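Local coordinates for putative glutathionylspermidine synthase (PDB 3N6X), which probably acts as an ATP-grasp ligase of the circularly permuted type, perhaps joining glutathione to spermidine, at residues A[344-350]-A[401-407]; A[362-367]-A[378-382]; A[121-127]-A[317-323]; A[156-160]-A[341-345]. One frame throughout, in Å; residues are numbered along the deposited sequence. Where two conformers were deposited one is given.

Contact 1 of 4, residues A[344-350]-A[401-407]; sequences VPTYQLS and ANYIAQP
Tyr347 and Ala405 form a hydrogen-bonded antiparallel pair where strand 347-348 edges the small four-stranded sheet of this ATP-grasp fold. Tyr347 N meets Ala405 O at 2.8 Å with a straight N-H...O angle of 180° and the donor in the carbonyl plane, and the return bond from Ala405 N to Tyr347 O is 2.9 Å. The same Ala405 O sits at the edge of the Tyr347 ring, 3.4 Å from CD2. The buried, apolar packing lies on the face carrying Tyr347 and Ala405: Leu349 sends CD1 to the Ala405 CB (3.9 Å) and CD2 to the Tyr403 CB (3.8 Å), one branch for each neighbour, while Val358 of helix 352-360 lies over Tyr347 and Ala405.

Past Leu349 the regular pairing ends and the contact turns to its exposed side, where Ser350 CB lies 3.7 Å from Ala401 CA and a water accepts from Ser350 N and donates to the carbonyls of Ala401 and Tyr403. On the sheet's other side, Thr346 and Gln406 run side by side. With OG1 beside its own backbone N (chi1 -48°), Thr346 gives its hydroxyl hydrogen to Val344 O. A valine in its place would probably leave the Gln406 amide nitrogen without its mate and Val344 O without that donor. Gln406 OE1 is taken by Lys368, while its NE2 reaches Thr346 OG1 at 3.2 Å, only 7° out of the amide plane.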
loop_
_atom_site.group_PDB
_atom_site.type_symbol
_atom_site.label_atom_id
_atom_site.label_comp_id
_atom_site.label_asym_id
_atom_site.label_seq_id
_atom_site.Cartn_x
_atom_site.Cartn_y
_atom_site.Cartn_z
ATOM N N VAL A 344 14.019 -3.470 5.786
ATOM C CA VAL A 344 14.313 -4.847 6.158
ATOM C C VAL A 344 15.520 -5.269 5.293
ATOM O O VAL A 344 15.496 -4.996 4.093
ATOM C CB VAL A 344 13.071 -5.766 5.904
ATOM C CG1 VAL A 344 13.387 -7.234 6.187
ATOM C CG2 VAL A 344 11.879 -5.308 6.727
ATOM N N PRO A 345 16.599 -5.895 5.855
ATOM C CA PRO A 345 17.698 -6.363 4.982
ATOM C C PRO A 345 17.130 -7.277 3.900
ATOM O O PRO A 345 16.324 -8.169 4.204
ATOM C CB PRO A 345 18.632 -7.105 5.947
ATOM C CG PRO A 345 18.294 -6.555 7.299
ATOM C CD PRO A 345 16.829 -6.284 7.260
ATOM N N THR A 346 17.372 -6.928 2.636
ATOM C CA THR A 346 16.760 -7.651 1.526
ATOM C C THR A 346 17.788 -8.107 0.538
ATOM O O THR A 346 18.629 -7.320 0.107
ATOM C CB THR A 346 15.650 -6.806 0.870
ATOM O OG1 THR A 346 14.810 -6.293 1.888
ATOM C CG2 THR A 346 14.803 -7.610 -0.118
ATOM N N TYR A 347 17.725 -9.388 0.176
ATOM C CA TYR A 347 18.636 -9.989 -0.791
ATOM C C TYR A 347 17.966 -10.033 -2.139
ATOM O O TYR A 347 16.815 -10.430 -2.218
ATOM C CB TYR A 347 19.009 -11.417 -0.346
ATOM C CG TYR A 347 19.701 -11.468 0.999
ATOM C CD1 TYR A 347 21.080 -11.300 1.102
ATOM C CD2 TYR A 347 18.981 -11.697 2.170
ATOM C CE1 TYR A 347 21.729 -11.384 2.332
ATOM C CE2 TYR A 347 19.619 -11.766 3.408
ATOM C CZ TYR A 347 20.991 -11.584 3.487
ATOM O OH TYR A 347 21.624 -11.583 4.710
ATOM N N GLN A 348 18.658 -9.596 -3.197
ATOM C CA GLN A 348 18.107 -9.675 -4.560
ATOM C C GLN A 348 18.770 -10.854 -5.268
ATOM O O GLN A 348 19.955 -10.790 -5.589
ATOM C CB GLN A 348 18.329 -8.363 -5.344
ATOM C CG GLN A 348 17.515 -7.162 -4.815
ATOM C CD GLN A 348 18.141 -6.578 -3.565
ATOM O OE1 GLN A 348 19.343 -6.282 -3.522
ATOM N NE2 GLN A 348 17.362 -6.497 -2.488
ATOM N N LEU A 349 18.019 -11.960 -5.454
ATOM C CA LEU A 349 18.549 -13.206 -6.041
ATOM C C LEU A 349 18.995 -13.062 -7.489
ATOM O O LEU A 349 19.668 -13.941 -8.007
ATOM C CB LEU A 349 17.582 -14.393 -5.837
ATOM C CG LEU A 349 17.579 -15.000 -4.421
ATOM C CD1 LEU A 349 16.883 -14.089 -3.417
ATOM C CD2 LEU A 349 16.925 -16.321 -4.411
ATOM N N SER A 350 18.743 -11.887 -8.092
ATOM C CA SER A 350 19.274 -11.525 -9.407
ATOM C C SER A 350 20.791 -11.240 -9.299
ATOM O O SER A 350 21.469 -11.142 -10.319
ATOM C CB SER A 350 18.562 -10.285 -9.938
ATOM O OG SER A 350 18.730 -9.178 -9.068
ATOM N N ALA A 401 16.371 -14.320 -10.786
ATOM C CA ALA A 401 16.058 -12.888 -10.869
ATOM C C ALA A 401 14.610 -12.536 -10.451
ATOM O O ALA A 401 14.319 -11.364 -10.182
ATOM C CB ALA A 401 16.347 -12.364 -12.265
ATOM N N ASN A 402 13.723 -13.541 -10.367
ATOM C CA ASN A 402 12.326 -13.326 -9.966
ATOM C C ASN A 402 12.140 -13.482 -8.445
ATOM O O ASN A 402 11.010 -13.538 -7.967
ATOM C CB ASN A 402 11.374 -14.276 -10.746
ATOM C CG ASN A 402 9.891 -13.973 -10.553
ATOM O OD1 ASN A 402 9.428 -12.832 -10.713
ATOM N ND2 ASN A 402 9.125 -14.985 -10.165
ATOM N N TYR A 403 13.244 -13.527 -7.677
ATOM C CA TYR A 403 13.136 -13.700 -6.233
ATOM C C TYR A 403 13.898 -12.676 -5.416
ATOM O O TYR A 403 14.879 -12.082 -5.883
ATOM C CB TYR A 403 13.559 -15.120 -5.816
ATOM C CG TYR A 403 12.653 -16.201 -6.357
ATOM C CD1 TYR A 403 12.892 -16.781 -7.602
ATOM C CD2 TYR A 403 11.555 -16.649 -5.628
ATOM C CE1 TYR A 403 12.046 -17.760 -8.118
ATOM C CE2 TYR A 403 10.701 -17.629 -6.133
ATOM C CZ TYR A 403 10.950 -18.181 -7.381
ATOM O OH TYR A 403 10.120 -19.155 -7.876
ATOM N N ILE A 404 13.420 -12.455 -4.194
ATOM C CA ILE A 404 14.069 -11.652 -3.177
ATOM C C ILE A 404 13.975 -12.457 -1.910
ATOM O O ILE A 404 13.129 -13.352 -1.822
ATOM C CB ILE A 404 13.469 -10.213 -3.007
ATOM C CG1 ILE A 404 11.973 -10.237 -2.664
ATOM C CG2 ILE A 404 13.770 -9.319 -4.199
ATOM C CD1 ILE A 404 11.692 -9.843 -1.244
ATOM N N ALA A 405 14.843 -12.190 -0.946
ATOM C CA ALA A 405 14.796 -12.902 0.331
ATOM C C ALA A 405 15.065 -11.957 1.473
ATOM O O ALA A 405 15.786 -10.982 1.304
ATOM C CB ALA A 405 15.797 -14.058 0.345
ATOM N N GLN A 406 14.448 -12.212 2.621
ATOM C CA GLN A 406 14.626 -11.389 3.808
ATOM C C GLN A 406 14.792 -12.300 5.014
ATOM O O GLN A 406 14.308 -13.435 4.991
ATOM C CB GLN A 406 13.399 -10.473 4.009
ATOM C CG GLN A 406 13.277 -9.342 2.977
ATOM C CD GLN A 406 11.916 -8.692 2.988
ATOM O OE1 GLN A 406 10.913 -9.295 3.383
ATOM N NE2 GLN A 406 11.841 -7.465 2.488
ATOM N N PRO A 407 15.439 -11.838 6.104
ATOM C CA PRO A 407 15.485 -12.670 7.313
ATOM C C PRO A 407 14.074 -12.863 7.878
ATOM O O PRO A 407 13.220 -12.000 7.675
ATOM C CB PRO A 407 16.367 -11.860 8.263
ATOM C CG PRO A 407 16.218 -10.450 7.810
ATOM C CD PRO A 407 16.050 -10.511 6.331
HETATM O O HOH W 1 15.801 -10.517 -7.724
#

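Contact 2 of 4, residues A[362-367]-A[378-382]; sequences LAELVV and MLVGP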
loop_
_atom_site.group_PDB
_atom_site.type_symbol
_atom_site.label_atom_id
_atom_site.label_comp_id
_atom_site.label_asym_id
_atom_site.label_seq_id
_atom_site.Cartn_x
_atom_site.Cartn_y
_atom_site.Cartn_z
ATOM N N LEU A 362 19.100 -20.950 3.250
ATOM C CA LEU A 362 17.684 -21.039 2.884
ATOM C C LEU A 362 16.720 -21.363 4.044
ATOM O O LEU A 362 15.613 -20.825 4.077
ATOM C CB LEU A 362 17.511 -22.034 1.726
ATOM C CG LEU A 362 16.299 -21.835 0.818
ATOM C CD1 LEU A 362 16.362 -20.509 0.084
ATOM C CD2 LEU A 362 16.194 -22.958 -0.194
ATOM N N ALA A 363 17.138 -22.226 4.993
ATOM C CA ALA A 363 16.287 -22.649 6.123
ATOM C C ALA A 363 16.135 -21.563 7.230
ATOM O O ALA A 363 15.468 -21.808 8.242
ATOM C CB ALA A 363 16.826 -23.944 6.723
ATOM N N GLU A 364 16.779 -20.383 7.043
ATOM C CA GLU A 364 16.752 -19.281 8.012
ATOM C C GLU A 364 16.061 -18.043 7.442
ATOM O O GLU A 364 15.870 -17.055 8.162
ATOM C CB GLU A 364 18.184 -18.909 8.429
ATOM C CG GLU A 364 18.902 -19.978 9.229
ATOM C CD GLU A 364 20.410 -19.827 9.211
ATOM O OE1 GLU A 364 20.918 -18.846 9.804
ATOM O OE2 GLU A 364 21.084 -20.675 8.581
ATOM N N LEU A 365 15.698 -18.085 6.154
ATOM C CA LEU A 365 15.178 -16.918 5.448
ATOM C C LEU A 365 13.779 -17.093 4.926
ATOM O O LEU A 365 13.239 -18.204 4.924
ATOM C CB LEU A 365 16.122 -16.546 4.275
ATOM C CG LEU A 365 17.588 -16.314 4.621
ATOM C CD1 LEU A 365 18.441 -16.336 3.377
ATOM C CD2 LEU A 365 17.780 -15.011 5.382
ATOM N N VAL A 366 13.194 -15.977 4.440
ATOM C CA VAL A 366 11.890 -15.928 3.795
ATOM C C VAL A 366 12.135 -15.520 2.356
ATOM O O VAL A 366 12.716 -14.461 2.111
ATOM C CB VAL A 366 10.922 -14.931 4.511
ATOM C CG1 VAL A 366 9.650 -14.715 3.690
ATOM C CG2 VAL A 366 10.583 -15.412 5.915
ATOM N N VAL A 367 11.738 -16.360 1.406
ATOM C CA VAL A 367 11.957 -16.065 -0.011
ATOM C C VAL A 367 10.637 -15.805 -0.684
ATOM O O VAL A 367 9.680 -16.522 -0.431
ATOM C CB VAL A 367 12.784 -17.177 -0.728
ATOM C CG1 VAL A 367 13.190 -16.742 -2.130
ATOM C CG2 VAL A 367 14.010 -17.561 0.095
HETATM N N MSE A 378 6.046 -18.420 -2.044
HETATM C CA MSE A 378 6.749 -17.926 -0.860
HETATM C C MSE A 378 7.229 -19.089 0.003
HETATM O O MSE A 378 6.441 -19.991 0.316
HETATM C CB MSE A 378 5.839 -16.983 -0.037
HETATM C CG MSE A 378 6.363 -16.690 1.372
HETATM SE SE MSE A 378 5.433 -15.218 2.244
HETATM C CE MSE A 378 5.939 -15.559 4.068
ATOM N N LEU A 379 8.502 -19.056 0.420
ATOM C CA LEU A 379 9.053 -20.094 1.280
ATOM C C LEU A 379 9.434 -19.542 2.644
ATOM O O LEU A 379 10.164 -18.560 2.724
ATOM C CB LEU A 379 10.269 -20.778 0.618
ATOM C CG LEU A 379 11.112 -21.686 1.538
ATOM C CD1 LEU A 379 10.646 -23.129 1.466
ATOM C CD2 LEU A 379 12.570 -21.580 1.215
ATOM N N VAL A 380 8.976 -20.202 3.718
ATOM C CA VAL A 380 9.362 -19.848 5.071
ATOM C C VAL A 380 10.373 -20.888 5.542
ATOM O O VAL A 380 9.997 -21.975 5.982
ATOM C CB VAL A 380 8.146 -19.702 6.036
ATOM C CG1 VAL A 380 8.599 -19.262 7.428
ATOM C CG2 VAL A 380 7.117 -18.729 5.476
ATOM N N GLY A 381 11.649 -20.568 5.346
ATOM C CA GLY A 381 12.780 -21.424 5.688
ATOM C C GLY A 381 12.678 -22.157 7.013
ATOM O O GLY A 381 12.826 -23.381 7.040
ATOM N N PRO A 382 12.414 -21.452 8.150
ATOM C CA PRO A 382 12.339 -22.161 9.446
ATOM C C PRO A 382 11.117 -23.082 9.586
ATOM O O PRO A 382 11.119 -23.973 10.437
ATOM C CB PRO A 382 12.324 -21.022 10.480
ATOM C CG PRO A 382 12.746 -19.787 9.719
ATOM C CD PRO A 382 12.256 -19.996 8.335
#
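Leu379 gives up more surface to this contact than any other residue, 78 Å², and it meets Val367 through both backbone and side chain. The two make a hydrogen-bonded antiparallel pair in the hairpin of strands 365-369 and 378-380: Val367 N to Leu379 O is 3.0 Å, Leu379 N to Val367 O is 2.9 Å, and each donor lies in the carbonyl plane of its partner. Leu379 holds CG anti to its backbone N (chi1 168°), which carries CD2 across to Leu362, where it comes within 3.8 Å of CG with the two side chains nearly perpendicular.

Val366 serves the opposite face. It is a non-hydrogen-bonded partner of Val380, yet its CG1 touches CE of Met378, a selenomethionine, at 3.8 Å; an extended chain takes that methyl so far. The Val366 CA also approaches Leu379 O closely, a CA-H...O contact that accompanies the regular bonds.

At the other end, Gly381 N donates to Leu365 O (2.9 Å) as the chain turns off into a 3-10 segment. Val367 and Leu379 face helix 386-398, where Phe392 packs on both, and Val367 also touches Val358 of helix 352-360. Strand 365-369 thus lies between strand 378-380 and strand 403-407, to which Val366 bonds at Gln406.

Contact 3 of 4, residues A[121-127]-A[317-323]; sequences ILANAQY and VADDKDT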
loop_
_atom_site.group_PDB
_atom_site.type_symbol
_atom_site.label_atom_id
_atom_site.label_comp_id
_atom_site.label_asym_id
_atom_site.label_seq_id
_atom_site.Cartn_x
_atom_site.Cartn_y
_atom_site.Cartn_z
ATOM N N ILE A 121 20.918 1.931 -11.916
ATOM C CA ILE A 121 19.486 2.232 -11.755
ATOM C C ILE A 121 18.861 2.660 -13.106
ATOM O O ILE A 121 17.675 2.447 -13.331
ATOM C CB ILE A 121 19.258 3.304 -10.627
ATOM C CG1 ILE A 121 17.805 3.315 -10.154
ATOM C CG2 ILE A 121 19.714 4.716 -11.061
ATOM C CD1 ILE A 121 17.653 3.548 -8.732
ATOM N N LEU A 122 19.677 3.241 -13.996
ATOM C CA LEU A 122 19.236 3.707 -15.314
ATOM C C LEU A 122 18.980 2.544 -16.295
ATOM O O LEU A 122 18.453 2.770 -17.383
ATOM C CB LEU A 122 20.240 4.726 -15.894
ATOM C CG LEU A 122 20.562 5.927 -14.998
ATOM C CD1 LEU A 122 21.551 6.861 -15.674
ATOM C CD2 LEU A 122 19.304 6.688 -14.618
ATOM N N ALA A 123 19.335 1.298 -15.891
ATOM C CA ALA A 123 19.052 0.085 -16.674
ATOM C C ALA A 123 17.648 -0.438 -16.336
ATOM O O ALA A 123 17.124 -1.301 -17.042
ATOM C CB ALA A 123 20.097 -0.994 -16.384
ATOM N N ASN A 124 17.033 0.101 -15.264
ATOM C CA ASN A 124 15.707 -0.303 -14.822
ATOM C C ASN A 124 14.640 0.060 -15.844
ATOM O O ASN A 124 14.591 1.202 -16.309
ATOM C CB ASN A 124 15.383 0.302 -13.463
ATOM C CG ASN A 124 14.366 -0.484 -12.694
ATOM O OD1 ASN A 124 13.241 -0.722 -13.154
ATOM N ND2 ASN A 124 14.743 -0.915 -11.507
ATOM N N ALA A 125 13.781 -0.925 -16.193
ATOM C CA ALA A 125 12.690 -0.770 -17.171
ATOM C C ALA A 125 11.654 0.214 -16.685
ATOM O O ALA A 125 10.932 0.805 -17.493
ATOM C CB ALA A 125 12.033 -2.115 -17.430
ATOM N N GLN A 126 11.589 0.411 -15.355
ATOM C CA GLN A 126 10.654 1.347 -14.732
ATOM C C GLN A 126 11.133 2.807 -14.827
ATOM O O GLN A 126 10.326 3.725 -14.655
ATOM C CB GLN A 126 10.370 0.935 -13.283
ATOM C CG GLN A 126 9.504 -0.322 -13.162
ATOM C CD GLN A 126 8.197 -0.179 -13.904
ATOM O OE1 GLN A 126 7.454 0.788 -13.724
ATOM N NE2 GLN A 126 7.909 -1.121 -14.778
ATOM N N TYR A 127 12.431 3.024 -15.139
ATOM C CA TYR A 127 12.953 4.368 -15.369
ATOM C C TYR A 127 12.485 4.799 -16.756
ATOM O O TYR A 127 12.762 4.104 -17.728
ATOM C CB TYR A 127 14.502 4.406 -15.267
ATOM C CG TYR A 127 15.094 5.753 -15.638
ATOM C CD1 TYR A 127 15.210 6.770 -14.693
ATOM C CD2 TYR A 127 15.436 6.050 -16.960
ATOM C CE1 TYR A 127 15.697 8.033 -15.041
ATOM C CE2 TYR A 127 15.918 7.310 -17.319
ATOM C CZ TYR A 127 16.055 8.296 -16.354
ATOM O OH TYR A 127 16.534 9.535 -16.703
ATOM N N VAL A 317 10.403 3.395 -10.860
ATOM C CA VAL A 317 11.829 3.323 -10.580
ATOM C C VAL A 317 12.118 3.453 -9.062
ATOM O O VAL A 317 13.119 2.923 -8.592
ATOM C CB VAL A 317 12.653 4.317 -11.454
ATOM C CG1 VAL A 317 12.434 5.772 -11.026
ATOM C CG2 VAL A 317 14.136 3.965 -11.439
ATOM N N ALA A 318 11.207 4.096 -8.297
ATOM C CA ALA A 318 11.390 4.302 -6.850
ATOM C C ALA A 318 10.883 3.133 -5.969
ATOM O O ALA A 318 11.389 2.946 -4.859
ATOM C CB ALA A 318 10.747 5.602 -6.422
ATOM N N ASP A 319 9.896 2.364 -6.441
ATOM C CA ASP A 319 9.403 1.250 -5.639
ATOM C C ASP A 319 9.798 -0.121 -6.186
ATOM O O ASP A 319 9.374 -1.138 -5.643
ATOM C CB ASP A 319 7.889 1.355 -5.383
ATOM C CG ASP A 319 7.032 1.180 -6.617
ATOM O OD1 ASP A 319 7.597 1.128 -7.730
ATOM O OD2 ASP A 319 5.794 1.139 -6.473
ATOM N N ASP A 320 10.657 -0.150 -7.228
ATOM C CA ASP A 320 11.238 -1.388 -7.750
ATOM C C ASP A 320 12.107 -2.065 -6.662
ATOM O O ASP A 320 12.776 -1.379 -5.888
ATOM C CB ASP A 320 12.102 -1.107 -8.990
ATOM C CG ASP A 320 12.634 -2.375 -9.630
ATOM O OD1 ASP A 320 11.877 -3.018 -10.390
ATOM O OD2 ASP A 320 13.774 -2.770 -9.303
ATOM N N LYS A 321 12.095 -3.401 -6.624
ATOM C CA LYS A 321 12.837 -4.201 -5.643
ATOM C C LYS A 321 14.336 -3.833 -5.555
ATOM O O LYS A 321 14.898 -3.855 -4.458
ATOM C CB LYS A 321 12.610 -5.718 -5.880
ATOM C CG LYS A 321 13.746 -6.457 -6.614
ATOM C CD LYS A 321 13.539 -6.524 -8.124
ATOM C CE LYS A 321 14.142 -7.780 -8.727
ATOM N NZ LYS A 321 15.629 -7.797 -8.654
ATOM N N ASP A 322 14.950 -3.408 -6.688
ATOM C CA ASP A 322 16.362 -3.015 -6.704
ATOM C C ASP A 322 16.624 -1.607 -6.164
ATOM O O ASP A 322 17.771 -1.285 -5.831
ATOM C CB ASP A 322 16.971 -3.184 -8.099
ATOM C CG ASP A 322 17.124 -4.633 -8.536
ATOM O OD1 ASP A 322 17.378 -5.502 -7.658
ATOM O OD2 ASP A 322 17.021 -4.895 -9.747
ATOM N N THR A 323 15.586 -0.758 -6.092
ATOM C CA THR A 323 15.763 0.613 -5.586
ATOM C C THR A 323 15.470 0.680 -4.093
ATOM O O THR A 323 16.040 1.510 -3.396
ATOM C CB THR A 323 14.918 1.598 -6.394
ATOM O OG1 THR A 323 15.166 1.384 -7.777
ATOM C CG2 THR A 323 15.224 3.036 -6.060
#
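The weakly bonded helix 316-319 meets the loop that follows helix 110-113 chiefly through Val317, a buried valine touched by Ile121, Gln126 and Tyr127. Its CG2, anti to the backbone N, reaches between the loop residues: it lies 3.9 Å from Ile121 CG1 and 3.9 Å from Tyr127 CB, near the plane of the tyrosine ring and at its edge. Gln126 adds its CB, 3.5 Å from Val317 N, before its bent chain leads away. Farther along, Ile121 CD1 presses on Thr323, 3.4 Å from OG1 and 3.6 Å from CG2; that hydroxyl is itself committed to Val317 O.

Two Asx turns face each other at the polar end of the contact. Asn124 opens a type I beta turn to Tyr127 and uses OD1 to accept from Gln126 N, in the carbonyl plane and on a lone pair, so the amide is held in place from its own loop. Asp320 repeats the motif, its OD2 taking Asp322 N from above the carboxylate plane. The two side chains come from opposite directions with their flat groups 90° apart, and Asn124 ND2 gives Asp320 OD2 a weak bond of 3.0 Å. A leucine at Asn124 would probably cost Gln126 N its side-chain acceptor and leave the Asp320 carboxylate without this donor. Helix 81-105 backs the apolar part, Phe101 against Ile121 and Thr323, and Leu102 against Val317.

Contact 4 of 4, residues A[156-160]-A[341-345]; sequences DFYVL and LSNVP
Ser342 O is approached by two groups of the facing strand. Val159 N donates to it at 2.9 Å, with an N-H...O angle of 159°, and the CA of Tyr158 adds a CA-H...O contact at 3.3 Å. The Val159 N bond is the one conventional hydrogen bond between the segments, where the short strand 342-343 runs parallel to the edge of strand 157-163 and pairs Ser342 with Tyr158; the end-to-end directions are 49° apart.

Side chains do the rest, on both faces of the sheet. On the side of Tyr158 and Ser342, the tyrosine holds CG beside its backbone N (chi1 -67°), which lays the ring alongside the other strand: CD1 is 3.8 Å from Ser342 CB and 3.6 Å from Asn343 O, the latter at the ring's edge and in its plane. Val344 enters from farther along the chain, its CG2 lodged between Tyr158 CB and Leu160 CD2 at 3.7 Å from each. On the other face Val159 CG2 meets Leu341 CB at 3.8 Å, their side chains at about a right angle, while Leu341 CD2 extends to the CB of Phe157.

Asn343 turns its amide to Tyr324 O and Arg94, and the Tyr324 hydroxyl is hydrogen-bonded to Val159 O and Val344 N, tying the two strands just past their regular bond. Strand 157-163 is flanked on its other edge by strand 144-151, with Val147 and Leu149 against Val159, and helix 81-105 covers Phe157 and Val159 through Leu87 and Arg94.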
loop_
_atom_site.group_PDB
_atom_site.type_symbol
_atom_site.label_atom_id
_atom_site.label_comp_id
_atom_site.label_asym_id
_atom_site.label_seq_id
_atom_site.Cartn_x
_atom_site.Cartn_y
_atom_site.Cartn_z
ATOM N N ASP A 156 8.964 -0.898 17.713
ATOM C CA ASP A 156 9.708 -1.423 16.558
ATOM C C ASP A 156 8.814 -1.658 15.327
ATOM O O ASP A 156 7.931 -2.517 15.357
ATOM C CB ASP A 156 10.477 -2.703 16.933
ATOM C CG ASP A 156 11.457 -2.514 18.077
ATOM O OD1 ASP A 156 12.552 -1.952 17.837
ATOM O OD2 ASP A 156 11.128 -2.924 19.216
ATOM N N PHE A 157 9.053 -0.887 14.244
ATOM C CA PHE A 157 8.306 -0.998 12.988
ATOM C C PHE A 157 9.243 -1.063 11.791
ATOM O O PHE A 157 10.204 -0.292 11.721
ATOM C CB PHE A 157 7.339 0.184 12.821
ATOM C CG PHE A 157 6.060 0.054 13.605
ATOM C CD1 PHE A 157 4.958 -0.601 13.065
ATOM C CD2 PHE A 157 5.945 0.603 14.878
ATOM C CE1 PHE A 157 3.769 -0.721 13.793
ATOM C CE2 PHE A 157 4.758 0.480 15.607
ATOM C CZ PHE A 157 3.675 -0.178 15.059
ATOM N N TYR A 158 8.938 -1.946 10.820
ATOM C CA TYR A 158 9.738 -2.099 9.601
ATOM C C TYR A 158 8.917 -1.863 8.347
ATOM O O TYR A 158 7.818 -2.409 8.225
ATOM C CB TYR A 158 10.353 -3.502 9.528
ATOM C CG TYR A 158 11.389 -3.777 10.585
ATOM C CD1 TYR A 158 12.736 -3.507 10.355
ATOM C CD2 TYR A 158 11.041 -4.380 11.787
ATOM C CE1 TYR A 158 13.704 -3.797 11.314
ATOM C CE2 TYR A 158 11.995 -4.648 12.765
ATOM C CZ TYR A 158 13.331 -4.378 12.516
ATOM O OH TYR A 158 14.269 -4.656 13.482
ATOM N N VAL A 159 9.482 -1.131 7.364
ATOM C CA VAL A 159 8.822 -0.970 6.059
ATOM C C VAL A 159 9.193 -2.177 5.202
ATOM O O VAL A 159 10.364 -2.365 4.897
ATOM C CB VAL A 159 9.196 0.357 5.342
ATOM C CG1 VAL A 159 8.545 0.431 3.961
ATOM C CG2 VAL A 159 8.829 1.570 6.187
ATOM N N LEU A 160 8.216 -3.005 4.840
ATOM C CA LEU A 160 8.479 -4.176 3.994
ATOM C C LEU A 160 8.627 -3.793 2.524
ATOM O O LEU A 160 9.383 -4.436 1.797
ATOM C CB LEU A 160 7.332 -5.200 4.113
ATOM C CG LEU A 160 7.381 -6.204 5.254
ATOM C CD1 LEU A 160 6.433 -7.334 4.984
ATOM C CD2 LEU A 160 8.760 -6.773 5.434
ATOM N N LEU A 341 11.715 5.129 10.180
ATOM C CA LEU A 341 11.315 3.727 9.972
ATOM C C LEU A 341 12.438 2.945 9.306
ATOM O O LEU A 341 13.108 3.468 8.415
ATOM C CB LEU A 341 10.034 3.640 9.119
ATOM C CG LEU A 341 8.796 4.360 9.662
ATOM C CD1 LEU A 341 7.665 4.333 8.636
ATOM C CD2 LEU A 341 8.334 3.760 10.994
ATOM N N SER A 342 12.633 1.699 9.711
ATOM C CA SER A 342 13.723 0.894 9.169
ATOM C C SER A 342 13.307 0.058 8.008
ATOM O O SER A 342 12.219 -0.516 8.010
ATOM C CB SER A 342 14.320 -0.012 10.244
ATOM O OG SER A 342 15.156 0.719 11.122
ATOM N N ASN A 343 14.230 -0.108 7.056
ATOM C CA ASN A 343 14.108 -1.050 5.966
ATOM C C ASN A 343 14.367 -2.449 6.537
ATOM O O ASN A 343 14.903 -2.587 7.643
ATOM C CB ASN A 343 15.168 -0.751 4.902
ATOM C CG ASN A 343 14.653 -0.075 3.658
ATOM O OD1 ASN A 343 13.647 0.644 3.666
ATOM N ND2 ASN A 343 15.367 -0.256 2.562
ATOM N N VAL A 344 14.019 -3.470 5.786
ATOM C CA VAL A 344 14.313 -4.847 6.158
ATOM C C VAL A 344 15.520 -5.269 5.293
ATOM O O VAL A 344 15.496 -4.996 4.093
ATOM C CB VAL A 344 13.071 -5.766 5.904
ATOM C CG1 VAL A 344 13.387 -7.234 6.187
ATOM C CG2 VAL A 344 11.879 -5.308 6.727
ATOM N N PRO A 345 16.599 -5.895 5.855
ATOM C CA PRO A 345 17.698 -6.363 4.982
ATOM C C PRO A 345 17.130 -7.277 3.900
ATOM O O PRO A 345 16.324 -8.169 4.204
ATOM C CB PRO A 345 18.632 -7.105 5.947
ATOM C CG PRO A 345 18.294 -6.555 7.299
ATOM C CD PRO A 345 16.829 -6.284 7.260
#

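Overall arrangement
Contacts 1 and 2 belong to one four-stranded antiparallel sheet, their centres about 11 Å apart, joined where strand 403-407 lies beside strand 365-369; contact 2 is nested within the loop that contact 1 closes. Contacts 3 and 4, about 20 Å apart between centres, alternate along the chain: 121-127 comes first, then 156-160, 317-323 and 341-345, and contact 1 opens at 344. Contact 4 belongs to the larger nine-stranded sheet but shares Val344 and Pro345 with contact 1, whose centre is about 15 Å from that of contact 3. This shared stretch, and the touch of Lys321 and Asp322 on contact 1, place the small sheet next to the nine-stranded sheet and segment 317-323.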